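Local coordinates for DNA repair protein RAD2 (Saccharomyces cerevisiae, PDB 4Q0W), which cuts single-stranded DNA as a magnesium-dependent endonuclease needed for the incision step of nucleotide excision repair, at residues 169-174 against 241-246; 3-8 against 231-236. All coordinates share one frame; numbering follows the deposited sequence.

Contact 1: 169-174 against 241-246; sequences PMEAEA and GSDYTN. With CA (calcium ion), chain E.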
ATOM      1  N   PRO A 169     -17.601 -30.129 -16.770  1.00 26.11           N
ATOM      2  CA  PRO A 169     -18.911 -30.063 -16.109  1.00 26.23           C
ATOM      3  C   PRO A 169     -19.070 -28.713 -15.417  1.00 26.81           C
ATOM      4  O   PRO A 169     -20.127 -28.081 -15.516  1.00 27.33           O
ATOM      5  CB  PRO A 169     -18.828 -31.175 -15.061  1.00 30.24           C
ATOM      6  CG  PRO A 169     -17.859 -32.155 -15.625  1.00 32.62           C
ATOM      7  CD  PRO A 169     -16.850 -31.345 -16.397  1.00 26.38           C
ATOM      8  N   MET A 170     -18.006 -28.269 -14.747  1.00 26.02           N
ATOM      9  CA  MET A 170     -18.014 -26.984 -14.057  1.00 25.68           C
ATOM     10  C   MET A 170     -16.775 -26.157 -14.412  1.00 30.06           C
ATOM     11  O   MET A 170     -16.682 -25.632 -15.524  1.00 26.28           O
ATOM     12  CB  MET A 170     -18.147 -27.190 -12.543  1.00 20.80           C
ATOM     13  CG  MET A 170     -19.551 -27.621 -12.114  1.00 30.27           C
ATOM     14  SD  MET A 170     -20.702 -26.215 -12.143  1.00 33.00           S
ATOM     15  CE  MET A 170     -22.250 -27.051 -11.759  1.00 39.80           C
ATOM     16  N   GLU A 171     -15.833 -26.024 -13.476  1.00 21.64           N
ATOM     17  CA  GLU A 171     -14.663 -25.174 -13.709  1.00 28.16           C
ATOM     18  C   GLU A 171     -13.587 -25.850 -14.566  1.00 25.34           C
ATOM     19  O   GLU A 171     -13.225 -27.010 -14.346  1.00 22.73           O
ATOM     20  CB  GLU A 171     -14.071 -24.681 -12.390  1.00 34.33           C
ATOM     21  CG  GLU A 171     -14.817 -23.478 -11.826  1.00 37.95           C
ATOM     22  CD  GLU A 171     -14.555 -23.269 -10.354  1.00 48.05           C
ATOM     23  OE1 GLU A 171     -14.826 -24.208  -9.576  1.00 48.81           O
ATOM     24  OE2 GLU A 171     -14.078 -22.173  -9.978  1.00 42.54           O
ATOM     25  N   ALA A 172     -13.082 -25.115 -15.548  1.00 21.17           N
ATOM     26  CA  ALA A 172     -12.073 -25.660 -16.455  1.00 26.32           C
ATOM     27  C   ALA A 172     -10.780 -26.061 -15.730  1.00 22.61           C
ATOM     28  O   ALA A 172     -10.218 -27.121 -16.015  1.00 21.48           O
ATOM     29  CB  ALA A 172     -11.789 -24.676 -17.570  1.00 21.59           C
ATOM     30  N   GLU A 173     -10.322 -25.226 -14.796  1.00 20.71           N
ATOM     31  CA  GLU A 173      -9.073 -25.494 -14.079  1.00 24.69           C
ATOM     32  C   GLU A 173      -9.151 -26.798 -13.306  1.00 17.88           C
ATOM     33  O   GLU A 173      -8.172 -27.539 -13.235  1.00 21.27           O
ATOM     34  CB  GLU A 173      -8.717 -24.371 -13.090  1.00 30.69           C
ATOM     35  CG  GLU A 173      -8.952 -22.976 -13.592  1.00 36.75           C
ATOM     36  CD  GLU A 173     -10.290 -22.442 -13.146  1.00 42.30           C
ATOM     37  OE1 GLU A 173     -11.254 -22.495 -13.944  1.00 41.91           O
ATOM     38  OE2 GLU A 173     -10.379 -21.983 -11.987  1.00 47.81           O
ATOM     39  N   ALA A 174     -10.308 -27.065 -12.703  1.00 20.25           N
ATOM     40  CA  ALA A 174     -10.494 -28.320 -11.979  1.00 21.16           C
ATOM     41  C   ALA A 174     -10.371 -29.493 -12.941  1.00 17.03           C
ATOM     42  O   ALA A 174      -9.696 -30.483 -12.654  1.00 17.73           O
ATOM     43  CB  ALA A 174     -11.842 -28.348 -11.258  1.00 18.50           C
ATOM     44  N   GLY A 241      -8.667 -15.045   0.432  1.00 13.27           N
ATOM     45  CA  GLY A 241      -9.826 -14.896  -0.436  1.00 17.80           C
ATOM     46  C   GLY A 241      -9.611 -15.559  -1.792  1.00 19.36           C
ATOM     47  O   GLY A 241      -8.488 -15.582  -2.310  1.00 16.82           O
ATOM     48  N   SER A 242     -10.690 -16.091  -2.371  1.00 16.10           N
ATOM     49  CA  SER A 242     -10.654 -16.661  -3.713  1.00 17.53           C
ATOM     50  C   SER A 242     -12.078 -16.638  -4.232  1.00 21.58           C
ATOM     51  O   SER A 242     -12.945 -16.004  -3.630  1.00 16.63           O
ATOM     52  CB  SER A 242     -10.167 -18.107  -3.684  1.00 14.27           C
ATOM     53  OG  SER A 242     -11.142 -18.953  -3.067  1.00 18.15           O
ATOM     54  N   ASP A 243     -12.328 -17.351  -5.323  1.00 13.57           N
ATOM     55  CA  ASP A 243     -13.693 -17.482  -5.838  1.00 23.93           C
ATOM     56  C   ASP A 243     -14.619 -18.210  -4.863  1.00 25.14           C
ATOM     57  O   ASP A 243     -15.842 -18.138  -5.009  1.00 20.84           O
ATOM     58  CB  ASP A 243     -13.707 -18.256  -7.157  1.00 25.21           C
ATOM     59  CG  ASP A 243     -13.257 -17.419  -8.336  1.00 37.39           C
ATOM     60  OD1 ASP A 243     -13.258 -16.171  -8.212  1.00 33.92           O
ATOM     61  OD2 ASP A 243     -12.919 -18.020  -9.389  1.00 36.05           O
ATOM     62  N   TYR A 244     -14.048 -18.926  -3.893  1.00 17.18           N
ATOM     63  CA  TYR A 244     -14.864 -19.795  -3.026  1.00 19.02           C
ATOM     64  C   TYR A 244     -15.008 -19.302  -1.594  1.00 19.26           C
ATOM     65  O   TYR A 244     -15.674 -19.952  -0.772  1.00 16.20           O
ATOM     66  CB  TYR A 244     -14.281 -21.208  -2.967  1.00 19.16           C
ATOM     67  CG  TYR A 244     -14.512 -22.056  -4.196  1.00 24.01           C
ATOM     68  CD1 TYR A 244     -15.427 -21.689  -5.163  1.00 26.74           C
ATOM     69  CD2 TYR A 244     -13.822 -23.247  -4.368  1.00 27.39           C
ATOM     70  CE1 TYR A 244     -15.635 -22.475  -6.291  1.00 23.48           C
ATOM     71  CE2 TYR A 244     -14.023 -24.035  -5.479  1.00 32.28           C
ATOM     72  CZ  TYR A 244     -14.933 -23.642  -6.438  1.00 28.85           C
ATOM     73  OH  TYR A 244     -15.130 -24.435  -7.545  1.00 31.90           O
ATOM     74  N   THR A 245     -14.362 -18.178  -1.290  1.00 13.76           N
ATOM     75  CA  THR A 245     -14.383 -17.605   0.051  1.00 15.63           C
ATOM     76  C   THR A 245     -13.884 -16.182  -0.044  1.00 17.22           C
ATOM     77  O   THR A 245     -12.965 -15.890  -0.821  1.00 13.77           O
ATOM     78  CB  THR A 245     -13.473 -18.400   1.043  1.00 16.01           C
ATOM     79  OG1 THR A 245     -13.294 -17.643   2.244  1.00 17.78           O
ATOM     80  CG2 THR A 245     -12.080 -18.682   0.428  1.00 13.80           C
ATOM     81  N   ASN A 246     -14.473 -15.299   0.760  1.00 14.85           N
ATOM     82  CA  ASN A 246     -14.027 -13.914   0.817  1.00 17.39           C
ATOM     83  C   ASN A 246     -12.910 -13.653   1.841  1.00 18.14           C
ATOM     84  O   ASN A 246     -12.487 -12.516   2.032  1.00 19.76           O
ATOM     85  CB  ASN A 246     -15.239 -12.980   0.985  1.00 17.49           C
ATOM     86  CG  ASN A 246     -16.091 -12.926  -0.288  1.00 24.60           C
ATOM     87  OD1 ASN A 246     -15.550 -12.755  -1.384  1.00 22.66           O
ATOM     88  ND2 ASN A 246     -17.412 -13.112  -0.157  1.00 12.89           N
TER
HETATM   89 CA    CA E1001     -11.199 -20.245 -10.881  1.00 54.63          CA
HETATM   90  O   HOH W   1     -10.973 -17.793 -11.034  1.00 43.25           O
HETATM   91  O   HOH W   2     -11.729 -18.983 -12.820  1.00 47.34           O

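Contact 2: 3-8 against 231-236; sequences HSFWDI and KNMIEL. With nucleotides of chain C.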
ATOM      1  N   HIS A   3      -6.272 -14.826  -4.135  1.00 15.42           N
ATOM      2  CA  HIS A   3      -5.683 -13.486  -4.102  1.00 22.60           C
ATOM      3  C   HIS A   3      -4.259 -13.483  -3.533  1.00 23.03           C
ATOM      4  O   HIS A   3      -4.025 -14.036  -2.453  1.00 19.24           O
ATOM      5  CB  HIS A   3      -6.562 -12.538  -3.289  1.00 24.86           C
ATOM      6  CG  HIS A   3      -6.239 -11.093  -3.508  1.00 37.06           C
ATOM      7  ND1 HIS A   3      -5.765 -10.273  -2.505  1.00 46.34           N
ATOM      8  CD2 HIS A   3      -6.300 -10.328  -4.623  1.00 41.93           C
ATOM      9  CE1 HIS A   3      -5.562  -9.062  -2.989  1.00 44.96           C
ATOM     10  NE2 HIS A   3      -5.875  -9.068  -4.273  1.00 46.82           N
ATOM     11  N   SER A   4      -3.322 -12.868  -4.264  1.00 17.98           N
ATOM     12  CA  SER A   4      -1.914 -12.759  -3.850  1.00 19.56           C
ATOM     13  C   SER A   4      -1.149 -14.077  -3.898  1.00 19.73           C
ATOM     14  O   SER A   4       0.027 -14.135  -3.511  1.00 21.25           O
ATOM     15  CB  SER A   4      -1.766 -12.169  -2.430  1.00 18.56           C
ATOM     16  OG  SER A   4      -2.407 -10.921  -2.309  1.00 27.92           O
ATOM     17  N   PHE A   5      -1.795 -15.141  -4.346  1.00 14.97           N
ATOM     18  CA  PHE A   5      -1.133 -16.430  -4.304  1.00 21.51           C
ATOM     19  C   PHE A   5       0.128 -16.502  -5.171  1.00 26.50           C
ATOM     20  O   PHE A   5       1.103 -17.163  -4.801  1.00 24.44           O
ATOM     21  CB  PHE A   5      -2.072 -17.571  -4.673  1.00 17.64           C
ATOM     22  CG  PHE A   5      -1.450 -18.910  -4.470  1.00 24.95           C
ATOM     23  CD1 PHE A   5      -1.219 -19.383  -3.183  1.00 38.33           C
ATOM     24  CD2 PHE A   5      -1.022 -19.665  -5.548  1.00 26.81           C
ATOM     25  CE1 PHE A   5      -0.604 -20.613  -2.982  1.00 36.20           C
ATOM     26  CE2 PHE A   5      -0.414 -20.898  -5.355  1.00 28.70           C
ATOM     27  CZ  PHE A   5      -0.210 -21.370  -4.071  1.00 29.23           C
ATOM     28  N   TRP A   6       0.109 -15.838  -6.323  1.00 20.08           N
ATOM     29  CA  TRP A   6       1.273 -15.861  -7.201  1.00 25.40           C
ATOM     30  C   TRP A   6       2.445 -15.127  -6.554  1.00 21.42           C
ATOM     31  O   TRP A   6       3.597 -15.451  -6.821  1.00 24.44           O
ATOM     32  CB  TRP A   6       0.944 -15.288  -8.580  1.00 19.01           C
ATOM     33  CG  TRP A   6       0.085 -16.214  -9.399  1.00 22.50           C
ATOM     34  CD1 TRP A   6      -1.204 -15.994  -9.819  1.00 19.45           C
ATOM     35  CD2 TRP A   6       0.442 -17.517  -9.880  1.00 16.26           C
ATOM     36  NE1 TRP A   6      -1.660 -17.075 -10.530  1.00 23.33           N
ATOM     37  CE2 TRP A   6      -0.669 -18.024 -10.589  1.00 20.55           C
ATOM     38  CE3 TRP A   6       1.597 -18.306  -9.784  1.00 20.44           C
ATOM     39  CZ2 TRP A   6      -0.659 -19.280 -11.204  1.00 20.21           C
ATOM     40  CZ3 TRP A   6       1.610 -19.549 -10.390  1.00 19.50           C
ATOM     41  CH2 TRP A   6       0.487 -20.026 -11.096  1.00 23.64           C
ATOM     42  N   ASP A   7       2.147 -14.159  -5.687  1.00 22.29           N
ATOM     43  CA  ASP A   7       3.190 -13.487  -4.913  1.00 26.91           C
ATOM     44  C   ASP A   7       3.880 -14.478  -3.986  1.00 30.23           C
ATOM     45  O   ASP A   7       5.086 -14.391  -3.741  1.00 29.87           O
ATOM     46  CB  ASP A   7       2.611 -12.351  -4.075  1.00 30.10           C
ATOM     47  CG  ASP A   7       2.087 -11.208  -4.919  1.00 38.57           C
ATOM     48  OD1 ASP A   7       2.537 -11.060  -6.076  1.00 40.59           O
ATOM     49  OD2 ASP A   7       1.229 -10.454  -4.415  1.00 45.55           O
ATOM     50  N   ILE A   8       3.105 -15.428  -3.473  1.00 20.38           N
ATOM     51  CA  ILE A   8       3.649 -16.438  -2.576  1.00 24.42           C
ATOM     52  C   ILE A   8       4.379 -17.540  -3.355  1.00 23.81           C
ATOM     53  O   ILE A   8       5.441 -17.994  -2.938  1.00 21.15           O
ATOM     54  CB  ILE A   8       2.542 -17.037  -1.674  1.00 20.29           C
ATOM     55  CG1 ILE A   8       2.009 -15.960  -0.717  1.00 22.05           C
ATOM     56  CG2 ILE A   8       3.072 -18.219  -0.888  1.00 19.09           C
ATOM     57  CD1 ILE A   8       0.662 -16.310  -0.081  1.00 18.86           C
ATOM     58  N   LYS A 231      -3.735 -29.009   1.319  1.00 23.13           N
ATOM     59  CA  LYS A 231      -4.623 -28.533   2.384  1.00 22.77           C
ATOM     60  C   LYS A 231      -4.192 -27.153   2.883  1.00 18.19           C
ATOM     61  O   LYS A 231      -5.038 -26.288   3.117  1.00 22.06           O
ATOM     62  CB  LYS A 231      -4.708 -29.535   3.547  1.00 25.11           C
ATOM     63  CG  LYS A 231      -5.605 -29.041   4.688  1.00 25.02           C
ATOM     64  CD  LYS A 231      -5.727 -30.052   5.824  1.00 40.03           C
ATOM     65  CE  LYS A 231      -6.334 -29.412   7.079  1.00 34.66           C
ATOM     66  N   ASN A 232      -2.883 -26.937   3.035  1.00 14.85           N
ATOM     67  CA  ASN A 232      -2.379 -25.616   3.396  1.00 16.79           C
ATOM     68  C   ASN A 232      -2.855 -24.535   2.423  1.00 18.48           C
ATOM     69  O   ASN A 232      -3.257 -23.442   2.841  1.00 16.10           O
ATOM     70  CB  ASN A 232      -0.851 -25.573   3.385  1.00 21.54           C
ATOM     71  CG  ASN A 232      -0.205 -26.371   4.517  1.00 32.64           C
ATOM     72  OD1 ASN A 232       0.917 -26.850   4.354  1.00 27.25           O
ATOM     73  ND2 ASN A 232      -0.887 -26.499   5.664  1.00 22.12           N
ATOM     74  N   MET A 233      -2.750 -24.826   1.124  1.00 14.55           N
ATOM     75  CA  MET A 233      -3.157 -23.879   0.083  1.00 17.18           C
ATOM     76  C   MET A 233      -4.656 -23.606   0.161  1.00 15.01           C
ATOM     77  O   MET A 233      -5.108 -22.471  -0.005  1.00 18.73           O
ATOM     78  CB  MET A 233      -2.785 -24.412  -1.307  1.00 16.04           C
ATOM     79  CG  MET A 233      -1.269 -24.429  -1.563  1.00 21.55           C
ATOM     80  SD  MET A 233      -0.818 -24.920  -3.251  1.00 22.88           S
ATOM     81  CE  MET A 233      -1.248 -26.648  -3.213  1.00 21.91           C
ATOM     82  N   ILE A 234      -5.430 -24.653   0.420  1.00 14.19           N
ATOM     83  CA  ILE A 234      -6.869 -24.484   0.525  1.00 14.08           C
ATOM     84  C   ILE A 234      -7.183 -23.619   1.764  1.00 20.70           C
ATOM     85  O   ILE A 234      -8.123 -22.829   1.754  1.00 14.31           O
ATOM     86  CB  ILE A 234      -7.582 -25.849   0.581  1.00 17.33           C
ATOM     87  CG1 ILE A 234      -7.379 -26.605  -0.729  1.00 18.61           C
ATOM     88  CG2 ILE A 234      -9.076 -25.685   0.884  1.00 17.97           C
ATOM     89  CD1 ILE A 234      -7.995 -28.010  -0.745  1.00 22.81           C
ATOM     90  N   GLU A 235      -6.375 -23.733   2.818  1.00 15.01           N
ATOM     91  CA  GLU A 235      -6.631 -22.937   4.021  1.00 18.36           C
ATOM     92  C   GLU A 235      -6.130 -21.508   3.856  1.00 17.23           C
ATOM     93  O   GLU A 235      -6.735 -20.572   4.380  1.00 17.25           O
ATOM     94  CB  GLU A 235      -6.035 -23.603   5.270  1.00 18.51           C
ATOM     95  CG  GLU A 235      -6.708 -24.946   5.636  1.00 20.60           C
ATOM     96  CD  GLU A 235      -6.612 -25.262   7.136  1.00 26.81           C
ATOM     97  OE1 GLU A 235      -5.623 -24.842   7.784  1.00 18.71           O
ATOM     98  OE2 GLU A 235      -7.532 -25.920   7.671  1.00 24.12           O
ATOM     99  N   LEU A 236      -5.023 -21.334   3.132  1.00 17.00           N
ATOM    100  CA  LEU A 236      -4.602 -19.992   2.709  1.00 15.32           C
ATOM    101  C   LEU A 236      -5.710 -19.256   1.937  1.00 15.44           C
ATOM    102  O   LEU A 236      -5.920 -18.049   2.121  1.00 16.30           O
ATOM    103  CB  LEU A 236      -3.353 -20.071   1.831  1.00 14.67           C
ATOM    104  CG  LEU A 236      -1.982 -20.238   2.463  1.00 19.38           C
ATOM    105  CD1 LEU A 236      -0.916 -20.407   1.346  1.00 14.32           C
ATOM    106  CD2 LEU A 236      -1.650 -19.029   3.370  1.00 18.17           C
TER
ATOM    107  P    DA C   5      -5.244 -15.073 -10.561  1.00 35.24           P
ATOM    108  OP1  DA C   5      -4.550 -16.379 -10.333  1.00 25.11           O
ATOM    109  OP2  DA C   5      -5.987 -14.418  -9.448  1.00 29.29           O
ATOM    110  O5'  DA C   5      -4.222 -13.969 -11.130  1.00 32.65           O
ATOM    111  C5'  DA C   5      -3.505 -14.245 -12.353  1.00 32.20           C
ATOM    112  C4'  DA C   5      -2.524 -13.137 -12.676  1.00 31.49           C
ATOM    113  O4'  DA C   5      -3.248 -11.967 -13.130  1.00 27.49           O
ATOM    114  C3'  DA C   5      -1.638 -12.675 -11.520  1.00 33.83           C
ATOM    115  O3'  DA C   5      -0.310 -12.554 -12.020  1.00 36.03           O
ATOM    116  C2'  DA C   5      -2.242 -11.325 -11.105  1.00 31.77           C
ATOM    117  C1'  DA C   5      -2.822 -10.815 -12.425  1.00 35.43           C
ATOM    118  N9   DA C   5      -4.009  -9.961 -12.346  1.00 35.57           N
ATOM    119  C8   DA C   5      -5.170 -10.199 -11.649  1.00 28.64           C
ATOM    120  N7   DA C   5      -6.075  -9.256 -11.800  1.00 34.06           N
ATOM    121  C5   DA C   5      -5.474  -8.343 -12.666  1.00 28.90           C
ATOM    122  C6   DA C   5      -5.913  -7.117 -13.214  1.00 31.17           C
ATOM    123  N6   DA C   5      -7.121  -6.590 -12.963  1.00 31.16           N
ATOM    124  N1   DA C   5      -5.062  -6.458 -14.039  1.00 32.31           N
ATOM    125  C2   DA C   5      -3.862  -6.992 -14.295  1.00 28.00           C
ATOM    126  N3   DA C   5      -3.339  -8.132 -13.834  1.00 31.91           N
ATOM    127  C4   DA C   5      -4.203  -8.764 -13.015  1.00 32.86           C
TER

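Contact 1: 169-174 against 241-246
The side chains of Glu171 and Tyr244 meet from opposite directions beside the metal site of the Rad2 catalytic core, an XPG/RAD2 nuclease with a PIN-like alpha/beta fold, where a calcium ion is bound. The carboxylate comes in at the hydroxyl end of the ring, with OE1 near the ring plane and the two flat groups turned 57° apart. Glu171 OE1 and Tyr244 OH are modelled closer than any normal bond allows, so the detail of that meeting is doubtful. The other branch is clearer: Glu171 OE2 lies 4.4 Å from Asp243 OD2 and 3.6 Å from the calcium ion, too far to bind it.

Direct coordination from this contact comes from Glu173, whose OE2 is 2.2 Å from the calcium, and Asp194 OD2 supplies the other protein ligand. Asp243 stays one shell back, since its OD2 is 3.2 Å from the calcium and instead accepts a 2.6 Å hydrogen bond from water 1, which is itself a metal ligand. By similarity Glu171 and Glu173 belong to the first magnesium site and Asp243 to the second.

Behind these groups, Glu171 is the N-cap residue of helix 172-181; its extended chain (chi2 161°) brings the carboxylate to Tyr244. On the same helix Ala172 N is tied to Asp76 OD1, another predicted metal ligand. Opposite, Asp243 and Tyr244 occupy the middle of a type I turn from Ser242 to Thr245, whose own closing bond, Thr245 N to Ser242 O, is weak at 3.5 Å, while Ser242 N also bonds Thr245 O. Ser242 OG, also bonded to Tyr317 OH, makes an ST turn by accepting a nearly straight bond from Tyr244 N, 3.0 Å long with 167° at the hydrogen.

Contact 2: 3-8 against 231-236
Phe5 reaches across to helix 230-240 and puts the far end of its ring against Met233, a Met-aromatic contact with CZ 3.7 Å from SD. The sulfur lies 4.9 Å from the ring centroid and 64° off the ring normal, an oblique approach. Met233 bends at its last torsion, chi3 -70°, which swings CE away from the phenyl and leaves SD and CG to do the touching. Leu236, one helical turn on, meets the ring differently: its CD1 sits at the edge, 4.3 Å from CE1.

Next along helix 5-9, Trp6 turns the edge of its indole to the DNA. Its NE1 gives a bent hydrogen bond to OP1 of DA5 in chain C, 3.0 Å long at 132°, and a weak second one to Asp191 O, while Lys205 and Tyr217 pack against the indole. A leucine here would probably leave that phosphate oxygen without its indole donor and take from Lys205 its cation-pi partner.

Around the apolar seam, Met233 also rests on Phe196 and Leu197 of helix 194-197, while Ile8 and Leu236 lean on Ile257 and Ile260 of helix 253-263, so N-domain helix 5-9 is packed among I-domain helices.

The centres of contacts 1 and 2 lie about 13 Å apart, and their segments alternate along the chain: 3-8, 169-174, 231-236, then 241-246. Helix 230-240 joins them directly, its body carrying the second half of contact 2 and the loop that follows it the second half of contact 1. The N-terminal segment also touches that loop, with His3 N 3.0 Å from Gly241 O in a probable hydrogen bond. Contact 1 lies wholly within the I-domain, whereas contact 2 ties the N-domain to it. The residue that starts the metal-site loop is thus joined to the same N-terminal segment that makes a hydrogen bond to a DNA phosphate.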